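Local coordinates for protein dihydrofolate reductase (Schistosoma mansoni, PDB 3VCO) that reduces 7,8-dihydrofolate to 5,6,7,8-tetrahydrofolate with NADPH, a step needed for making thymidylate, purines and glycine, at residues V106-L109 and N110-I113; L141-S144 and I145-V148. All coordinates share one frame; numbering follows the deposited sequence.

Coming from the N terminus, the chain first reaches contact 1, where strand 104-106 ends and turns through P107 and S108 into helix 109-116. That helix leads on to strand 125-130 and then helix 134-142, whose C-terminal end is contact 2, the loop that carries the chain into strand 148-156. The two contacts therefore follow in series, neither enclosing nor crossing the other, and each closes a short local turn. Their centres lie about 15 Å apart. Contact 1 joins an edge strand to the helix start, contact 2 a helix end to a strand, and both strands belong to the same mixed sheet.

Contact 1: residues V106-L109 and N110-I113; sequences VPSL and NAAI
With chi1 at 77°, the hydroxyl of S108 sits between its own backbone N and carbonyl carbon, and from there OG faces the start of helix 109-116, where A111 offers its N-H. V106 has CG1 beside its own nitrogen and CG2 between the nitrogen and the carbonyl carbon, directed at the backbone of A112. S108 is the N-cap of the helix. Its OG accepts from A111 N at 3.0 Å, with an N-H...O angle of 156°, and so takes up an amide of the first turn that has no earlier helical carbonyl to bond to. The CB of N110 lies 3.4 Å from the same OG, so the hydroxyl is packed as well as bonded.

The main chain takes over at once. S108 O accepts from A112 N, and L109 O accepts from I113 N at 3.0 Å, the latter the straighter of the two bonds at 165°. The rest of the packing is apolar: V106 CB meets A111 CB at 3.9 Å, V106 CG2 lies 3.9 Å from A112 CB, and P107 CD reaches the A111 methyl, CB, at 4.0 Å. The strand end thus lies against the helix that follows it. V106 and A112 both also touch I90 of strand 88-92, while L109 and A112 share V68 of strand 64-70, which places this face of the helix on the sheet.

The chemistry is that of a serine N-cap: one hydroxyl and two carbonyls satisfy three successive amides, A111 to I113, and the small alanine side chains are consistent with the strand end lying this close to the first turn.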
ATOM      1  N   VAL A 106      13.807   7.870  -4.135  1.00 29.14           N
ATOM      2  CA  VAL A 106      14.402   7.365  -5.374  1.00 32.11           C
ATOM      3  C   VAL A 106      13.527   7.810  -6.560  1.00 34.97           C
ATOM      4  O   VAL A 106      12.367   8.140  -6.366  1.00 35.71           O
ATOM      5  CB  VAL A 106      14.511   5.822  -5.351  1.00 31.95           C
ATOM      6  CG1 VAL A 106      15.357   5.338  -4.141  1.00 29.47           C
ATOM      7  CG2 VAL A 106      13.122   5.206  -5.296  1.00 27.00           C
ATOM      8  N   PRO A 107      14.095   7.889  -7.783  1.00 34.55           N
ATOM      9  CA  PRO A 107      13.318   8.479  -8.879  1.00 38.67           C
ATOM     10  C   PRO A 107      12.282   7.540  -9.486  1.00 43.55           C
ATOM     11  O   PRO A 107      11.394   8.014 -10.218  1.00 43.03           O
ATOM     12  CB  PRO A 107      14.380   8.796  -9.939  1.00 43.03           C
ATOM     13  CG  PRO A 107      15.476   7.816  -9.663  1.00 41.81           C
ATOM     14  CD  PRO A 107      15.491   7.618  -8.175  1.00 39.70           C
ATOM     15  N   SER A 108      12.374   6.244  -9.196  1.00 38.49           N
ATOM     16  CA  SER A 108      11.522   5.289  -9.891  1.00 41.13           C
ATOM     17  C   SER A 108      11.254   4.056  -9.045  1.00 35.73           C
ATOM     18  O   SER A 108      11.959   3.788  -8.079  1.00 30.67           O
ATOM     19  CB  SER A 108      12.109   4.895 -11.257  1.00 43.18           C
ATOM     20  OG  SER A 108      13.183   3.974 -11.100  1.00 41.55           O
ATOM     21  N   LEU A 109      10.202   3.332  -9.396  1.00 34.21           N
ATOM     22  CA  LEU A 109       9.930   2.029  -8.777  1.00 35.25           C
ATOM     23  C   LEU A 109      11.076   1.045  -9.009  1.00 40.58           C
ATOM     24  O   LEU A 109      11.418   0.275  -8.106  1.00 41.21           O
ATOM     25  CB  LEU A 109       8.633   1.441  -9.341  1.00 39.17           C
ATOM     26  CG  LEU A 109       8.170   0.143  -8.685  1.00 37.20           C
ATOM     27  CD1 LEU A 109       7.904   0.415  -7.168  1.00 37.24           C
ATOM     28  CD2 LEU A 109       6.928  -0.320  -9.363  1.00 43.91           C
ATOM     29  N   ASN A 110      11.625   1.053 -10.226  1.00 38.61           N
ATOM     30  CA  ASN A 110      12.806   0.269 -10.563  1.00 45.09           C
ATOM     31  C   ASN A 110      13.808   0.477  -9.482  1.00 41.45           C
ATOM     32  O   ASN A 110      14.321  -0.476  -8.896  1.00 37.94           O
ATOM     33  CB  ASN A 110      13.462   0.719 -11.896  1.00 42.54           C
ATOM     34  CG  ASN A 110      12.906  -0.011 -13.076  1.00 52.36           C
ATOM     35  OD1 ASN A 110      12.137  -0.938 -12.877  1.00 61.59           O
ATOM     36  ND2 ASN A 110      13.275   0.392 -14.322  1.00 49.77           N
ATOM     37  N   ALA A 111      14.076   1.751  -9.218  1.00 42.33           N
ATOM     38  CA  ALA A 111      15.110   2.107  -8.287  1.00 36.55           C
ATOM     39  C   ALA A 111      14.760   1.708  -6.843  1.00 31.28           C
ATOM     40  O   ALA A 111      15.649   1.330  -6.089  1.00 33.85           O
ATOM     41  CB  ALA A 111      15.505   3.592  -8.430  1.00 31.03           C
ATOM     42  N   ALA A 112      13.480   1.777  -6.463  1.00 29.92           N
ATOM     43  CA  ALA A 112      13.096   1.344  -5.115  1.00 35.59           C
ATOM     44  C   ALA A 112      13.406  -0.148  -4.953  1.00 30.19           C
ATOM     45  O   ALA A 112      13.926  -0.554  -3.934  1.00 35.51           O
ATOM     46  CB  ALA A 112      11.621   1.601  -4.840  1.00 28.15           C
ATOM     47  N   ILE A 113      13.073  -0.954  -5.956  1.00 30.03           N
ATOM     48  CA  ILE A 113      13.325  -2.408  -5.863  1.00 31.70           C
ATOM     49  C   ILE A 113      14.817  -2.736  -5.857  1.00 38.63           C
ATOM     50  O   ILE A 113      15.285  -3.572  -5.067  1.00 41.24           O
ATOM     51  CB  ILE A 113      12.588  -3.185  -6.954  1.00 33.81           C
ATOM     52  CG1 ILE A 113      11.087  -2.937  -6.827  1.00 40.93           C
ATOM     53  CG2 ILE A 113      12.871  -4.688  -6.873  1.00 33.77           C
ATOM     54  CD1 ILE A 113      10.542  -3.214  -5.427  1.00 45.80           C
TER

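Contact 2: residues L141-S144 and I145-V148; sequences LKQS and IYPV
Helix 134-142 runs out here into the loop that leads to strand 148-156, and Q143, the first residue to leave helical geometry, reaches its side chain across the inside of the turn. L141 CD2 and V148 CG1 meet at 4.2 Å, the two side chains crossing at about a right angle, but the polar work is done by the Q143 amide. With CG between the backbone N and the carbonyl carbon (chi1 58°) and a bend at chi2 (75°), the chain curls until its carboxamide faces the backbone of 145-146. OE1 accepts twice. Y146 N comes in the carbonyl plane on a lone pair of Q143 OE1, at 2.7 Å and almost perfectly straight (178°), whereas I145 N, 2.9 Å from Q143 OE1, approaches tilted from that plane.

On the other side of the amide, Q143 NE2 donates to Y146 O at 3.0 Å, the oxygen lying nearly in the amide plane. The same NE2 also gives a hydrogen bond to A140 O, back in the helix. With both ends held, the rotation of the amide is well fixed. One water donates to Q143 O and to Y146 O, bridging the two backbone carbonyls alongside the side-chain bonds. V148 CG2 packs 3.5 Å from Q143 NE2, and the Y146 ring carries I145 CG2 over one face.

Beyond the turn, backbone bonds of P147 with L23 and of V148 with V200 seat the chain in the sheet between strands 23-29 and 191-200. This is a helix-to-strand connection of the alpha/beta dihydrofolate reductase fold, its turn braced by a side-chain amide bonded to main-chain N-H and C=O groups.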
ATOM      1  N   LEU A 141       0.898  -3.208 -11.232  1.00 28.35           N
ATOM      2  CA  LEU A 141      -0.067  -4.141 -11.824  1.00 25.36           C
ATOM      3  C   LEU A 141       0.308  -4.530 -13.250  1.00 36.29           C
ATOM      4  O   LEU A 141      -0.008  -5.619 -13.691  1.00 40.27           O
ATOM      5  CB  LEU A 141      -1.474  -3.495 -11.883  1.00 35.14           C
ATOM      6  CG  LEU A 141      -2.113  -3.555 -10.483  1.00 38.50           C
ATOM      7  CD1 LEU A 141      -3.372  -2.722 -10.442  1.00 39.75           C
ATOM      8  CD2 LEU A 141      -2.402  -5.008 -10.167  1.00 37.16           C
ATOM      9  N   LYS A 142       0.936  -3.609 -13.973  1.00 27.60           N
ATOM     10  CA  LYS A 142       1.205  -3.791 -15.403  1.00 31.47           C
ATOM     11  C   LYS A 142       2.427  -4.710 -15.672  1.00 38.60           C
ATOM     12  O   LYS A 142       2.499  -5.342 -16.722  1.00 39.99           O
ATOM     13  CB  LYS A 142       1.388  -2.418 -16.091  1.00 34.90           C
ATOM     14  CG  LYS A 142       1.334  -2.416 -17.628  1.00 46.66           C
ATOM     15  CD  LYS A 142       0.982  -1.039 -18.295  1.00 81.92           C
ATOM     16  CE  LYS A 142      -0.416  -1.038 -19.001  1.00 58.15           C
ATOM     17  NZ  LYS A 142      -0.613   0.011 -20.091  1.00 63.13           N
ATOM     18  N   GLN A 143       3.392  -4.761 -14.757  1.00 36.31           N
ATOM     19  CA  GLN A 143       4.567  -5.638 -14.960  1.00 33.91           C
ATOM     20  C   GLN A 143       4.189  -7.121 -14.937  1.00 38.40           C
ATOM     21  O   GLN A 143       3.258  -7.518 -14.244  1.00 37.03           O
ATOM     22  CB  GLN A 143       5.733  -5.328 -13.989  1.00 29.21           C
ATOM     23  CG  GLN A 143       5.400  -5.414 -12.445  1.00 28.55           C
ATOM     24  CD  GLN A 143       5.292  -6.878 -11.952  1.00 34.31           C
ATOM     25  OE1 GLN A 143       6.021  -7.728 -12.418  1.00 36.08           O
ATOM     26  NE2 GLN A 143       4.374  -7.155 -11.023  1.00 31.00           N
ATOM     27  N   SER A 144       4.917  -7.920 -15.716  1.00 37.59           N
ATOM     28  CA  SER A 144       4.616  -9.327 -15.927  1.00 43.72           C
ATOM     29  C   SER A 144       5.768 -10.216 -15.474  1.00 42.06           C
ATOM     30  O   SER A 144       6.095 -11.200 -16.140  1.00 54.43           O
ATOM     31  CB  SER A 144       4.317  -9.558 -17.405  1.00 48.04           C
ATOM     32  OG  SER A 144       5.228  -8.865 -18.254  1.00 54.85           O
ATOM     33  N   ILE A 145       6.404  -9.819 -14.371  1.00 34.85           N
ATOM     34  CA  ILE A 145       7.576 -10.499 -13.820  1.00 40.99           C
ATOM     35  C   ILE A 145       7.276 -11.078 -12.446  1.00 42.59           C
ATOM     36  O   ILE A 145       7.562 -12.242 -12.176  1.00 47.44           O
ATOM     37  CB  ILE A 145       8.788  -9.514 -13.663  1.00 53.08           C
ATOM     38  CG1 ILE A 145       9.476  -9.236 -14.996  1.00 61.80           C
ATOM     39  CG2 ILE A 145       9.845 -10.058 -12.734  1.00 53.75           C
ATOM     40  CD1 ILE A 145      10.729  -8.368 -14.799  1.00 64.24           C
ATOM     41  N   TYR A 146       6.738 -10.235 -11.564  1.00 36.94           N
ATOM     42  CA  TYR A 146       6.478 -10.600 -10.169  1.00 30.15           C
ATOM     43  C   TYR A 146       4.967 -10.831  -9.955  1.00 39.95           C
ATOM     44  O   TYR A 146       4.148 -10.107 -10.518  1.00 36.85           O
ATOM     45  CB  TYR A 146       6.946  -9.507  -9.207  1.00 35.95           C
ATOM     46  CG  TYR A 146       8.402  -9.143  -9.313  1.00 45.85           C
ATOM     47  CD1 TYR A 146       9.378  -9.945  -8.735  1.00 45.76           C
ATOM     48  CD2 TYR A 146       8.809  -8.014  -9.997  1.00 50.27           C
ATOM     49  CE1 TYR A 146      10.709  -9.634  -8.828  1.00 46.45           C
ATOM     50  CE2 TYR A 146      10.150  -7.693 -10.091  1.00 50.60           C
ATOM     51  CZ  TYR A 146      11.087  -8.520  -9.503  1.00 52.26           C
ATOM     52  OH  TYR A 146      12.423  -8.232  -9.592  1.00 57.46           O
ATOM     53  N   PRO A 147       4.601 -11.819  -9.119  1.00 41.85           N
ATOM     54  CA  PRO A 147       3.184 -11.970  -8.742  1.00 42.30           C
ATOM     55  C   PRO A 147       2.722 -10.811  -7.850  1.00 32.27           C
ATOM     56  O   PRO A 147       3.526 -10.240  -7.145  1.00 26.00           O
ATOM     57  CB  PRO A 147       3.171 -13.281  -7.942  1.00 42.81           C
ATOM     58  CG  PRO A 147       4.529 -13.358  -7.336  1.00 44.54           C
ATOM     59  CD  PRO A 147       5.471 -12.766  -8.395  1.00 44.38           C
ATOM     60  N   VAL A 148       1.439 -10.465  -7.882  1.00 27.14           N
ATOM     61  CA  VAL A 148       0.993  -9.326  -7.120  1.00 24.17           C
ATOM     62  C   VAL A 148      -0.119  -9.775  -6.195  1.00 26.80           C
ATOM     63  O   VAL A 148      -0.909 -10.627  -6.565  1.00 29.16           O
ATOM     64  CB  VAL A 148       0.406  -8.270  -8.066  1.00 32.32           C
ATOM     65  CG1 VAL A 148      -0.155  -7.044  -7.261  1.00 36.31           C
ATOM     66  CG2 VAL A 148       1.452  -7.864  -9.146  1.00 32.94           C
TER
HETATM   67  O   HOH W   1       2.639  -9.871 -12.614  1.00 47.08           O